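Local coordinates for protein 2-hydroxyhepta-2,4-diene-1,7-dioate isomerase (Mycobacterium marinum, PDB 3QDF) that binds zinc and probably acts as an isomerase or acetylpyruvate hydrolase of the fumarylacetoacetate hydrolase family, at residues V118-E123 against A199-A204; A33-E38 against T47-P52; L63-V68 against P228-L233; W180-V185 against E254-L259; P89-I94 against V217-A222. One frame throughout, in Å; residues are numbered along the deposited sequence.

Interaction 1 (V118-E123 against A199-A204). With ZN (zinc ion), chain B; ZN (zinc ion), chain C; EDO (1,2-ethanediol), chain D.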
# COMPACT_ATOMS: atom_id res chain seq x y z
N VAL A 118 -16.32 -10.36 1.44
CA VAL A 118 -14.96 -9.83 1.49
C VAL A 118 -14.93 -8.42 0.87
O VAL A 118 -15.38 -8.23 -0.26
CB VAL A 118 -13.93 -10.76 0.77
CG1 VAL A 118 -12.51 -10.17 0.88
CG2 VAL A 118 -13.96 -12.16 1.36
N HIS A 119 -14.40 -7.46 1.62
CA HIS A 119 -14.34 -6.06 1.19
C HIS A 119 -12.95 -5.63 0.77
O HIS A 119 -11.95 -6.07 1.35
CB HIS A 119 -14.79 -5.13 2.33
CG HIS A 119 -16.27 -5.11 2.54
ND1 HIS A 119 -16.90 -4.11 3.25
CD2 HIS A 119 -17.25 -5.95 2.12
CE1 HIS A 119 -18.21 -4.34 3.28
NE2 HIS A 119 -18.44 -5.45 2.60
N PHE A 120 -12.90 -4.75 -0.23
CA PHE A 120 -11.72 -3.95 -0.52
C PHE A 120 -11.70 -2.79 0.48
O PHE A 120 -12.73 -2.44 1.06
CB PHE A 120 -11.77 -3.41 -1.96
CG PHE A 120 -12.93 -2.47 -2.20
CD1 PHE A 120 -12.85 -1.13 -1.81
CD2 PHE A 120 -14.13 -2.94 -2.74
CE1 PHE A 120 -13.92 -0.28 -2.00
CE2 PHE A 120 -15.21 -2.08 -2.93
CZ PHE A 120 -15.11 -0.75 -2.55
N GLU A 121 -10.53 -2.20 0.69
CA GLU A 121 -10.41 -0.94 1.40
C GLU A 121 -9.21 -0.22 0.82
O GLU A 121 -8.08 -0.60 1.11
CB GLU A 121 -10.19 -1.13 2.91
CG GLU A 121 -11.35 -1.78 3.70
CD GLU A 121 -11.12 -1.73 5.21
OE1 GLU A 121 -12.08 -1.96 6.00
OE2 GLU A 121 -9.99 -1.44 5.62
N GLY A 122 -9.45 0.83 0.04
CA GLY A 122 -8.36 1.64 -0.52
C GLY A 122 -7.78 2.53 0.54
O GLY A 122 -8.52 3.20 1.26
N GLU A 123 -6.44 2.54 0.65
CA GLU A 123 -5.76 3.30 1.70
C GLU A 123 -4.43 3.88 1.25
O GLU A 123 -3.65 3.23 0.52
CB GLU A 123 -5.51 2.42 2.94
CG GLU A 123 -6.72 1.60 3.34
CD GLU A 123 -6.73 1.10 4.77
OE1 GLU A 123 -5.76 1.33 5.56
OE2 GLU A 123 -7.74 0.44 5.09
N ALA A 199 -16.36 1.17 -11.81
CA ALA A 199 -17.39 1.94 -11.10
C ALA A 199 -16.81 2.46 -9.80
O ALA A 199 -16.24 1.69 -9.02
CB ALA A 199 -18.67 1.09 -10.86
N VAL A 200 -16.93 3.78 -9.58
CA VAL A 200 -16.36 4.45 -8.41
C VAL A 200 -17.13 4.11 -7.12
O VAL A 200 -18.36 4.30 -7.06
CB VAL A 200 -16.27 5.98 -8.60
CG1 VAL A 200 -15.84 6.67 -7.30
CG2 VAL A 200 -15.30 6.34 -9.76
N LYS A 201 -16.39 3.62 -6.12
CA LYS A 201 -16.96 3.19 -4.84
C LYS A 201 -16.51 4.05 -3.68
O LYS A 201 -17.29 4.33 -2.78
CB LYS A 201 -16.59 1.72 -4.55
CG LYS A 201 -17.06 0.72 -5.60
CD LYS A 201 -18.57 0.69 -5.74
CE LYS A 201 -18.99 -0.22 -6.89
NZ LYS A 201 -20.44 -0.06 -7.14
N GLN A 202 -15.23 4.44 -3.69
CA GLN A 202 -14.68 5.37 -2.72
C GLN A 202 -14.19 6.57 -3.48
O GLN A 202 -13.61 6.44 -4.57
CB GLN A 202 -13.51 4.75 -1.95
CG GLN A 202 -13.88 3.47 -1.23
CD GLN A 202 -12.76 2.96 -0.35
OE1 GLN A 202 -11.74 2.44 -0.83
NE2 GLN A 202 -12.95 3.09 0.96
N HIS A 203 -14.40 7.74 -2.90
CA HIS A 203 -13.99 8.98 -3.54
C HIS A 203 -13.86 10.03 -2.47
O HIS A 203 -14.85 10.63 -2.06
CB HIS A 203 -15.04 9.38 -4.60
CG HIS A 203 -14.53 10.33 -5.64
ND1 HIS A 203 -15.38 10.99 -6.49
CD2 HIS A 203 -13.28 10.74 -5.95
CE1 HIS A 203 -14.68 11.76 -7.31
NE2 HIS A 203 -13.40 11.63 -7.00
N ALA A 204 -12.63 10.23 -1.98
CA ALA A 204 -12.40 11.15 -0.86
C ALA A 204 -10.97 11.66 -0.84
O ALA A 204 -10.14 11.22 -1.62
CB ALA A 204 -12.75 10.46 0.48
ZN ZN B . -8.18 -0.64 6.73
ZN ZN C . -12.10 12.77 -8.16
C1 EDO D . -9.92 -1.02 9.03
O1 EDO D . -9.52 0.10 8.20
C2 EDO D . -11.42 -1.03 9.36
O2 EDO D . -11.95 -2.37 9.26
O HOH W 1 -6.28 0.09 7.75
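Gln202 OE1 takes two hydrogen bonds, one from the backbone N of Gly122 and one from the hydroxyl of Thr194. The Gly122 N to Gln202 OE1 bond is 2.9 Å long and lies in the carbonyl plane on a lone pair. Glycine suits this place, letting the amide oxygen come right up to the backbone. Phe120 has CG between its backbone N and carbonyl carbon (chi1 63°), which brings CE1 to 3.7 Å from Gln202 OE1, with ring and amide planes 67° apart, and CZ to 3.5 Å from Lys201 CB. The lysine crosses the end of the ring at about a right angle while its charged end leads away. Glu121 and Glu123 point away from this contact and bind a zinc ion through Glu121 OE2 (2.3 Å) and Glu123 OE2 (2.0 Å), with Asp152, a water and an ethanediol oxygen completing the site. Arg156 pairs with Glu121 OE1. His203 NE2 holds a second zinc at 2.1 Å together with Glu191. Lys201 and Gln202 form a classic beta bulge opposite Thr194. Strand 199-205, an edge strand of a five-stranded sheet, here meets strand 118-128 of another sheet, and strand 191-196 also packs on Phe120.

Interaction 2 (A33-E38 against T47-P52); sequences AREIAE and TGRSWP
Glu35 OE1 is gripped between Thr47 and Arg49 in the tight, buried part of the contact. The Thr47 hydroxyl donates to it at 2.6 Å (OG1 to Glu35 OE1) on the anti side of the carboxylate, and Arg49 NH1 reaches Glu35 OE1 at 2.8 Å on the syn side, within the guanidinium plane, as a nearly straight salt bridge. With CG anti to the backbone N (chi1 -163°) and the chain extended, Glu35 runs alongside Arg49, which turns its NE to Asp14. Thr47 OG1 also accepts from Arg49 N at 3.0 Å, an ST turn that fixes the hydroxyl for its bond to the glutamate. The segments belong to the antiparallel hairpin of strands 32-38 and 45-52: Ala33 and Trp51 are a hydrogen-bonded pair, with Ala33 N to Trp51 O at 2.7 Å, and Arg34 and Ser50 a non-hydrogen-bonded one. Small Ala33 fits against Ile10 and Ile21, whereas the broad indole of Trp51 brings CZ3 to 4.0 Å from Glu35 CB and touches Ile10 and Ser12. The Arg34 and Ser50 face is looser, their CB atoms 4.5 Å apart. On the exposed side Ala37 CB touches Thr47 CG2, and a water links Glu35 O, Gly48 N and Arg49 O where the chain turns a corner.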
# COMPACT_ATOMS: atom_id res chain seq x y z
N ALA A 33 12.36 1.93 -16.11
CA ALA A 33 12.80 1.35 -14.85
C ALA A 33 14.33 1.43 -14.74
O ALA A 33 15.02 0.63 -15.35
CB ALA A 33 12.33 -0.11 -14.75
N ARG A 34 14.82 2.40 -13.97
CA ARG A 34 16.26 2.62 -13.79
C ARG A 34 16.76 1.81 -12.59
O ARG A 34 16.48 2.15 -11.43
CB ARG A 34 16.52 4.11 -13.60
CG ARG A 34 17.97 4.50 -13.43
CD ARG A 34 18.17 6.01 -13.67
NE ARG A 34 17.46 6.48 -14.86
CZ ARG A 34 17.97 6.51 -16.09
NH1 ARG A 34 19.21 6.09 -16.32
NH2 ARG A 34 17.23 6.94 -17.10
N GLU A 35 17.49 0.74 -12.87
CA GLU A 35 17.93 -0.21 -11.85
C GLU A 35 18.79 0.43 -10.75
O GLU A 35 19.77 1.12 -11.02
CB GLU A 35 18.68 -1.39 -12.49
CG GLU A 35 18.82 -2.61 -11.59
CD GLU A 35 19.68 -3.72 -12.20
OE1 GLU A 35 20.66 -3.44 -12.94
OE2 GLU A 35 19.37 -4.90 -11.91
N ILE A 36 18.40 0.19 -9.51
CA ILE A 36 19.13 0.67 -8.35
C ILE A 36 20.14 -0.41 -7.93
O ILE A 36 19.82 -1.61 -7.92
CB ILE A 36 18.15 1.05 -7.19
CG1 ILE A 36 17.53 2.43 -7.50
CG2 ILE A 36 18.83 1.09 -5.82
CD1 ILE A 36 16.29 2.72 -6.76
N ALA A 37 21.35 0.03 -7.60
CA ALA A 37 22.38 -0.87 -7.11
C ALA A 37 22.32 -0.92 -5.60
O ALA A 37 22.03 -1.98 -5.03
CB ALA A 37 23.79 -0.42 -7.59
N GLU A 38 22.57 0.20 -4.94
CA GLU A 38 22.62 0.22 -3.48
C GLU A 38 21.81 1.35 -2.83
O GLU A 38 21.43 2.32 -3.50
CB GLU A 38 24.08 0.28 -3.01
CG GLU A 38 24.94 -0.90 -3.46
CD GLU A 38 26.32 -0.89 -2.84
OE1 GLU A 38 26.42 -0.95 -1.59
OE2 GLU A 38 27.32 -0.83 -3.59
N THR A 47 22.87 1.04 -11.17
CA THR A 47 23.78 0.08 -11.80
C THR A 47 24.22 0.56 -13.18
O THR A 47 25.25 0.14 -13.66
CB THR A 47 23.12 -1.30 -12.01
OG1 THR A 47 21.97 -1.15 -12.86
CG2 THR A 47 22.68 -1.95 -10.69
N GLY A 48 23.41 1.40 -13.81
CA GLY A 48 23.62 1.76 -15.21
C GLY A 48 22.60 1.09 -16.12
O GLY A 48 22.39 1.53 -17.25
N ARG A 49 21.95 0.04 -15.64
CA ARG A 49 20.94 -0.63 -16.47
C ARG A 49 19.59 0.04 -16.34
O ARG A 49 19.21 0.50 -15.26
CB ARG A 49 20.78 -2.10 -16.09
CG ARG A 49 21.99 -3.00 -16.33
CD ARG A 49 21.71 -4.37 -15.70
NE ARG A 49 22.95 -5.14 -15.51
CZ ARG A 49 23.50 -5.44 -14.33
NH1 ARG A 49 22.92 -5.08 -13.19
NH2 ARG A 49 24.63 -6.13 -14.30
N SER A 50 18.85 0.07 -17.44
CA SER A 50 17.43 0.43 -17.38
C SER A 50 16.63 -0.29 -18.48
O SER A 50 17.20 -0.70 -19.49
CB SER A 50 17.25 1.95 -17.47
OG SER A 50 17.60 2.43 -18.74
N TRP A 51 15.32 -0.41 -18.29
CA TRP A 51 14.42 -1.04 -19.25
C TRP A 51 13.15 -0.23 -19.33
O TRP A 51 12.76 0.38 -18.33
CB TRP A 51 14.02 -2.45 -18.78
CG TRP A 51 15.14 -3.40 -18.69
CD1 TRP A 51 15.63 -4.20 -19.68
CD2 TRP A 51 15.94 -3.65 -17.53
NE1 TRP A 51 16.70 -4.93 -19.22
CE2 TRP A 51 16.91 -4.62 -17.90
CE3 TRP A 51 15.95 -3.15 -16.22
CZ2 TRP A 51 17.87 -5.10 -17.00
CZ3 TRP A 51 16.90 -3.62 -15.33
CH2 TRP A 51 17.85 -4.59 -15.72
N PRO A 52 12.48 -0.23 -20.52
CA PRO A 52 11.11 0.26 -20.50
C PRO A 52 10.33 -0.59 -19.50
O PRO A 52 10.57 -1.80 -19.38
CB PRO A 52 10.63 0.01 -21.94
CG PRO A 52 11.89 0.02 -22.76
CD PRO A 52 12.92 -0.63 -21.87
O HOH W 2 20.60 1.98 -13.46

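Interaction 3 (L63-V68 against P228-L233)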
# COMPACT_ATOMS: atom_id res chain seq x y z
N LEU A 63 9.64 -5.06 0.65
CA LEU A 63 9.56 -6.31 1.44
C LEU A 63 9.41 -5.92 2.91
O LEU A 63 10.41 -5.75 3.62
CB LEU A 63 10.82 -7.14 1.21
CG LEU A 63 10.97 -7.72 -0.22
CD1 LEU A 63 12.25 -8.56 -0.30
CD2 LEU A 63 9.73 -8.55 -0.65
N ALA A 64 8.18 -5.70 3.35
CA ALA A 64 7.97 -5.18 4.69
C ALA A 64 8.11 -6.27 5.75
O ALA A 64 7.62 -7.39 5.56
CB ALA A 64 6.59 -4.53 4.78
N SER A 65 8.71 -5.95 6.89
CA SER A 65 8.73 -6.91 7.99
C SER A 65 7.36 -7.02 8.63
O SER A 65 7.00 -8.08 9.19
CB SER A 65 9.79 -6.55 9.05
OG SER A 65 9.33 -5.53 9.94
N LYS A 66 6.59 -5.94 8.59
CA LYS A 66 5.25 -5.96 9.14
C LYS A 66 4.44 -4.87 8.48
O LYS A 66 4.99 -3.91 7.96
CB LYS A 66 5.24 -5.78 10.66
CG LYS A 66 5.91 -4.45 11.16
CD LYS A 66 5.79 -4.40 12.70
CE LYS A 66 6.56 -3.25 13.34
NZ LYS A 66 8.05 -3.43 13.14
N VAL A 67 3.13 -5.04 8.54
CA VAL A 67 2.20 -4.07 8.02
C VAL A 67 1.35 -3.61 9.19
O VAL A 67 0.57 -4.40 9.73
CB VAL A 67 1.30 -4.72 6.93
CG1 VAL A 67 0.31 -3.69 6.36
CG2 VAL A 67 2.17 -5.33 5.81
N VAL A 68 1.51 -2.36 9.62
CA VAL A 68 0.74 -1.86 10.77
C VAL A 68 -0.38 -1.03 10.16
O VAL A 68 -0.15 -0.31 9.17
CB VAL A 68 1.58 -1.01 11.74
CG1 VAL A 68 0.85 -0.83 13.08
CG2 VAL A 68 2.94 -1.66 12.00
N PRO A 228 13.05 -0.03 8.43
CA PRO A 228 13.03 0.37 7.01
C PRO A 228 12.24 -0.64 6.16
O PRO A 228 12.50 -1.84 6.23
CB PRO A 228 14.50 0.36 6.61
CG PRO A 228 15.28 0.22 7.86
CD PRO A 228 14.40 -0.40 8.89
N GLY A 229 11.27 -0.15 5.40
CA GLY A 229 10.43 -1.02 4.61
C GLY A 229 9.09 -1.35 5.25
O GLY A 229 8.19 -1.79 4.54
N ASP A 230 8.95 -1.14 6.56
CA ASP A 230 7.64 -1.34 7.20
C ASP A 230 6.54 -0.51 6.54
O ASP A 230 6.76 0.62 6.15
CB ASP A 230 7.66 -1.08 8.71
CG ASP A 230 8.30 -2.24 9.50
OD1 ASP A 230 8.58 -3.31 8.90
OD2 ASP A 230 8.54 -2.08 10.72
N LEU A 231 5.37 -1.11 6.39
CA LEU A 231 4.24 -0.44 5.80
C LEU A 231 3.25 -0.06 6.87
O LEU A 231 3.03 -0.82 7.81
CB LEU A 231 3.55 -1.41 4.86
CG LEU A 231 4.07 -1.41 3.44
CD1 LEU A 231 3.74 -2.78 2.81
CD2 LEU A 231 3.38 -0.24 2.69
N ILE A 232 2.67 1.13 6.73
CA ILE A 232 1.58 1.55 7.57
C ILE A 232 0.38 1.91 6.68
O ILE A 232 0.45 2.84 5.87
CB ILE A 232 1.93 2.76 8.46
CG1 ILE A 232 3.10 2.43 9.42
CG2 ILE A 232 0.69 3.21 9.24
CD1 ILE A 232 3.70 3.65 10.10
N LEU A 233 -0.73 1.17 6.84
CA LEU A 233 -1.99 1.51 6.16
C LEU A 233 -2.81 2.45 7.03
O LEU A 233 -3.16 2.11 8.17
CB LEU A 233 -2.79 0.25 5.83
CG LEU A 233 -2.14 -0.89 5.04
CD1 LEU A 233 -3.24 -1.93 4.69
CD2 LEU A 233 -1.41 -0.39 3.79
O HOH W 3 12.92 -3.92 3.48
O HOH W 4 10.61 -3.79 7.08
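Asp230 meets Ser65 and Lys66 with both carboxylate oxygens. The Ser65 hydroxyl donates to the syn lone pair of OD1 at 2.6 Å (OG to Asp230 OD1), and the backbone N atoms of Ser65 and Lys66 add weak bonds to the same oxygen, with a water as a further donor. Lys66 NZ makes a salt bridge to Asp230 OD2 at 2.8 Å, arriving 32° out of the carboxylate plane, and Leu227 N donates to OD2 as well. The bend at the last torsion of the lysine (chi4 -66°) turns NZ back to this oxygen, and Thr225 O takes a second bond from it. Beyond the aspartate the backbones pair as parallel strands: Val68 N binds Leu231 O at 2.8 Å, flanked by bonds from Leu231 N to Lys66 O and from Leu233 N to Val68 O. Branched and aliphatic residues suit both faces. On the face of Val67 and Leu231, Leu231 CD1 has Ala64 CB as a neighbour at 3.9 Å, and Ile102 packs on all three; Val67 CG1 also meets Leu233 CG. On the other, Val68 and Ile232 pack against Ile220 of helix 213-223. Hydroxyl, ammonium and N-H groups thus share the aspartate's charge, which probably keeps Asp230 ionised although it is buried.

Interaction 4 (W180-V185 against E254-L259); sequences WIVTDV and EGIGTL. With EDO (1,2-ethanediol), chain E.
Trp180 carries its ring to Ile256 through a first torsion that sets CG between the backbone N and the carbonyl carbon (chi1 39°), with chi2 at 64° turning the indole N-H toward the other segment. There the chain makes a classic beta bulge at the start of strand 257-265, where Ile256 and Gly257 share one partner on the neighbouring strand. Ile256 O, at this irregular point, accepts from the indole: Trp180 NE1 to Ile256 O is 2.8 Å, nearly straight at 161°. The oxygen lies close to the ring plane, at the indole edge, but the N-H comes in from above the carbonyl plane rather than along a lone pair. Tryptophan suits the place because it is long enough to reach the other segment while offering one donor to the carbonyl of a buried residue.

Otherwise the side chains that meet are aliphatic. Val182 CG2 sits 4.3 Å from Ile256 CG2 and 3.7 Å from Gly255 O. Compact and branched, Val182 and Ile256 suit the interior between strand 175-182 and the bulge, where Tyr147 and Ile149 of strand 144-155 and Leu124 complete the packing round Ile256. Val185 lies at the margin, its CG1 only just meeting Ile256 CG1. Glycine suits position 255 through its positive phi and the closeness of Val185, and Gly257 through its unusual backbone angles. Beside the indole lies an ethanediol, probably from the crystallisation liquor, whose O2 accepts from Thr258 N at 3.0 Å and whose C2 is 3.7 Å from Trp180 CH2.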
# COMPACT_ATOMS: atom_id res chain seq x y z
N TRP A 180 4.18 1.72 -6.62
CA TRP A 180 5.55 2.18 -6.31
C TRP A 180 5.43 3.17 -5.17
O TRP A 180 4.31 3.57 -4.80
CB TRP A 180 6.24 2.85 -7.53
CG TRP A 180 5.31 3.70 -8.33
CD1 TRP A 180 4.67 4.84 -7.92
CD2 TRP A 180 4.89 3.47 -9.69
NE1 TRP A 180 3.87 5.33 -8.93
CE2 TRP A 180 3.99 4.51 -10.03
CE3 TRP A 180 5.17 2.48 -10.64
CZ2 TRP A 180 3.38 4.58 -11.27
CZ3 TRP A 180 4.56 2.56 -11.88
CH2 TRP A 180 3.67 3.60 -12.19
N ILE A 181 6.57 3.60 -4.65
CA ILE A 181 6.62 4.48 -3.49
C ILE A 181 7.09 5.85 -3.95
O ILE A 181 8.16 5.96 -4.55
CB ILE A 181 7.58 3.88 -2.43
CG1 ILE A 181 7.06 2.52 -1.93
CG2 ILE A 181 7.82 4.85 -1.26
CD1 ILE A 181 8.14 1.61 -1.30
N VAL A 182 6.30 6.89 -3.67
CA VAL A 182 6.69 8.23 -4.12
C VAL A 182 7.30 8.95 -2.94
O VAL A 182 6.67 9.08 -1.88
CB VAL A 182 5.51 9.02 -4.75
CG1 VAL A 182 5.96 10.44 -5.19
CG2 VAL A 182 4.98 8.26 -5.97
N THR A 183 8.53 9.42 -3.12
CA THR A 183 9.30 9.96 -2.01
C THR A 183 9.05 11.43 -1.71
O THR A 183 9.37 11.91 -0.61
CB THR A 183 10.80 9.82 -2.23
OG1 THR A 183 11.15 10.59 -3.37
CG2 THR A 183 11.19 8.32 -2.43
N ASP A 184 8.49 12.17 -2.66
CA ASP A 184 8.42 13.61 -2.45
C ASP A 184 7.01 14.15 -2.28
O ASP A 184 6.83 15.36 -2.21
CB ASP A 184 9.15 14.37 -3.58
CG ASP A 184 8.70 13.95 -4.99
OD1 ASP A 184 8.19 12.82 -5.20
OD2 ASP A 184 8.89 14.74 -5.93
N VAL A 185 6.02 13.27 -2.21
CA VAL A 185 4.63 13.70 -2.24
C VAL A 185 4.16 14.08 -0.83
O VAL A 185 4.57 13.49 0.17
CB VAL A 185 3.72 12.64 -2.94
CG1 VAL A 185 3.65 11.32 -2.16
CG2 VAL A 185 2.33 13.20 -3.22
N GLU A 254 -3.93 10.45 -5.90
CA GLU A 254 -3.32 11.62 -6.51
C GLU A 254 -1.83 11.77 -6.10
O GLU A 254 -1.49 11.63 -4.94
CB GLU A 254 -4.12 12.85 -6.11
CG GLU A 254 -3.57 14.21 -6.61
CD GLU A 254 -4.39 15.37 -6.05
OE1 GLU A 254 -5.23 15.13 -5.15
OE2 GLU A 254 -4.22 16.52 -6.51
N GLY A 255 -0.97 12.02 -7.08
CA GLY A 255 0.45 12.16 -6.85
C GLY A 255 1.18 10.84 -6.72
O GLY A 255 2.40 10.82 -6.56
N ILE A 256 0.46 9.72 -6.78
CA ILE A 256 1.08 8.40 -6.63
C ILE A 256 0.87 7.56 -7.88
O ILE A 256 1.81 7.26 -8.61
CB ILE A 256 0.56 7.65 -5.36
CG1 ILE A 256 0.72 8.53 -4.11
CG2 ILE A 256 1.27 6.28 -5.22
CD1 ILE A 256 0.44 7.85 -2.78
N GLY A 257 -0.39 7.17 -8.12
CA GLY A 257 -0.71 6.31 -9.24
C GLY A 257 -1.91 5.45 -8.92
O GLY A 257 -2.77 5.84 -8.11
N THR A 258 -1.93 4.28 -9.52
CA THR A 258 -3.06 3.39 -9.41
C THR A 258 -2.57 1.99 -9.09
O THR A 258 -1.70 1.45 -9.79
CB THR A 258 -3.88 3.40 -10.73
OG1 THR A 258 -4.39 4.72 -10.94
CG2 THR A 258 -5.06 2.42 -10.67
N LEU A 259 -3.14 1.43 -8.03
CA LEU A 259 -2.93 0.04 -7.68
C LEU A 259 -4.14 -0.78 -8.15
O LEU A 259 -5.25 -0.52 -7.71
CB LEU A 259 -2.74 -0.10 -6.15
CG LEU A 259 -2.68 -1.51 -5.53
CD1 LEU A 259 -1.51 -2.31 -6.04
CD2 LEU A 259 -2.57 -1.38 -4.02
C1 EDO E . -0.37 1.65 -12.90
O1 EDO E . 0.74 0.85 -12.46
C2 EDO E . 0.12 3.08 -13.05
O2 EDO E . -0.21 3.90 -11.91

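Interaction 5 (P89-I94 against V217-A222). With EDO (1,2-ethanediol), chain F.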
# COMPACT_ATOMS: atom_id res chain seq x y z
N PRO A 89 -11.58 13.60 19.44
CA PRO A 89 -11.36 12.42 18.58
C PRO A 89 -10.79 11.22 19.37
O PRO A 89 -9.80 11.39 20.09
CB PRO A 89 -10.33 12.92 17.53
CG PRO A 89 -9.99 14.39 17.93
CD PRO A 89 -11.10 14.85 18.83
N ALA A 90 -11.38 10.04 19.22
CA ALA A 90 -10.83 8.80 19.82
C ALA A 90 -9.36 8.57 19.42
O ALA A 90 -8.92 8.98 18.34
CB ALA A 90 -11.67 7.59 19.42
N ASP A 91 -8.61 7.93 20.31
CA ASP A 91 -7.26 7.45 20.00
C ASP A 91 -7.23 6.45 18.82
O ASP A 91 -8.18 5.70 18.64
CB ASP A 91 -6.66 6.81 21.24
CG ASP A 91 -6.14 7.84 22.24
OD1 ASP A 91 -5.65 8.92 21.82
OD2 ASP A 91 -6.19 7.57 23.44
N PRO A 92 -6.14 6.43 18.02
CA PRO A 92 -6.08 5.46 16.92
C PRO A 92 -6.21 4.01 17.41
O PRO A 92 -5.72 3.65 18.48
CB PRO A 92 -4.69 5.70 16.30
CG PRO A 92 -4.27 7.05 16.78
CD PRO A 92 -4.92 7.25 18.11
N VAL A 93 -6.91 3.20 16.62
CA VAL A 93 -7.01 1.77 16.86
C VAL A 93 -6.12 1.12 15.81
O VAL A 93 -6.33 1.31 14.61
CB VAL A 93 -8.46 1.27 16.75
CG1 VAL A 93 -8.50 -0.26 16.82
CG2 VAL A 93 -9.30 1.86 17.89
N ILE A 94 -5.12 0.40 16.27
CA ILE A 94 -4.17 -0.21 15.35
C ILE A 94 -4.29 -1.73 15.35
O ILE A 94 -4.80 -2.31 16.30
CB ILE A 94 -2.71 0.24 15.62
CG1 ILE A 94 -2.20 -0.29 16.96
CG2 ILE A 94 -2.60 1.81 15.55
CD1 ILE A 94 -0.68 -0.29 17.04
N VAL A 217 2.20 7.88 12.77
CA VAL A 217 3.57 7.42 13.04
C VAL A 217 3.97 7.64 14.50
O VAL A 217 4.61 6.78 15.08
CB VAL A 217 4.61 8.06 12.07
CG1 VAL A 217 6.04 7.63 12.45
CG2 VAL A 217 4.31 7.61 10.65
N GLU A 218 3.59 8.78 15.07
CA GLU A 218 3.84 9.03 16.48
C GLU A 218 3.20 7.94 17.33
O GLU A 218 3.86 7.38 18.22
CB GLU A 218 3.31 10.40 16.89
CG GLU A 218 3.53 10.70 18.37
CD GLU A 218 3.06 12.09 18.73
OE1 GLU A 218 1.93 12.22 19.18
OE2 GLU A 218 3.81 13.06 18.52
N TRP A 219 1.91 7.66 17.08
CA TRP A 219 1.18 6.66 17.84
C TRP A 219 1.81 5.27 17.74
O TRP A 219 2.15 4.65 18.75
CB TRP A 219 -0.28 6.61 17.41
CG TRP A 219 -1.09 5.65 18.19
CD1 TRP A 219 -1.38 4.35 17.86
CD2 TRP A 219 -1.74 5.90 19.45
NE1 TRP A 219 -2.18 3.79 18.84
CE2 TRP A 219 -2.40 4.72 19.82
CE3 TRP A 219 -1.82 7.03 20.30
CZ2 TRP A 219 -3.14 4.62 21.01
CZ3 TRP A 219 -2.55 6.93 21.49
CH2 TRP A 219 -3.21 5.73 21.83
N ILE A 220 1.99 4.79 16.51
CA ILE A 220 2.55 3.45 16.30
C ILE A 220 4.00 3.29 16.85
O ILE A 220 4.34 2.26 17.46
CB ILE A 220 2.48 3.04 14.81
CG1 ILE A 220 1.01 2.97 14.34
CG2 ILE A 220 3.27 1.72 14.55
CD1 ILE A 220 0.83 2.83 12.79
N SER A 221 4.85 4.30 16.63
CA SER A 221 6.26 4.19 17.01
C SER A 221 6.45 4.33 18.54
O SER A 221 7.53 3.98 19.08
CB SER A 221 7.12 5.20 16.26
OG SER A 221 6.93 6.50 16.78
N ALA A 222 5.42 4.81 19.23
CA ALA A 222 5.39 4.77 20.69
C ALA A 222 5.08 3.36 21.22
O ALA A 222 5.33 3.06 22.39
CB ALA A 222 4.37 5.79 21.27
C1 EDO F . 9.48 2.02 22.35
O1 EDO F . 8.58 3.01 21.88
C2 EDO F . 9.03 0.74 21.68
O2 EDO F . 8.27 -0.02 22.63
O HOH W 5 -4.29 1.44 19.05
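The indole of Trp219 takes Pro92 on one face: Pro92 CD sits 3.8 Å from the centroid of the six-membered ring and 15° off its normal, a CH-pi contact. A proline fits well, since its rigid ring presents polarised C-H groups to the electron-rich indole; Pro92 CG also comes to 3.7 Å from Trp219 CG. At the edge of the indole, near its plane, lies Ile94 CG2, at 3.6 Å from Trp219 CD1. Asp91 comes obliquely to the far end of the six-membered ring, its CG 3.6 Å from Trp219 CH2, with carboxylate and ring planes 32° apart. The tryptophan reaches outward because its CG is anti to the backbone N (chi1 -178°), which sends the ring from the helix across to the 89-94 loop.

A water joins the polar atoms at the five-membered end. It donates to Pro92 O at 2.7 Å and accepts from Ile94 N and, at 3.2 Å, from Trp219 NE1, so the indole N-H and the loop are tied through one molecule. Deeper in, Ile94 CG2 touches Ile220 CG1 at 4.0 Å, and Ile220 goes on to pack against Leu226, an aliphatic choice for the buried side of the helix. The arrangement is a proline-tryptophan CH-pi contact by which helix 213-223 holds the surface loop that leads into strand 94-97, within the fumarylacetoacetate hydrolase family domain.

Overall arrangement
Interactions 1 and 3 are buried, interactions 2 and 4 partly so, and interaction 5 lies at the surface. Interactions 1 and 3 meet directly, for strands 118-128 and 231-233 are neighbours and Leu233 packs on the zinc ligand Glu123. Helix 213-223 links interactions 3 and 5, with Ile220 common to both. Interaction 2 stands apart in the N-terminal Rv2993c-like part, its centre about 34 Å from that of interaction 1. Chemistry follows place: metal-binding carboxylates and an amide in interaction 1, ion pairs beside backbone pairing in 2 and 3, a lone indole bond amid aliphatic residues in 4, and ring packing with a bridging water in 5.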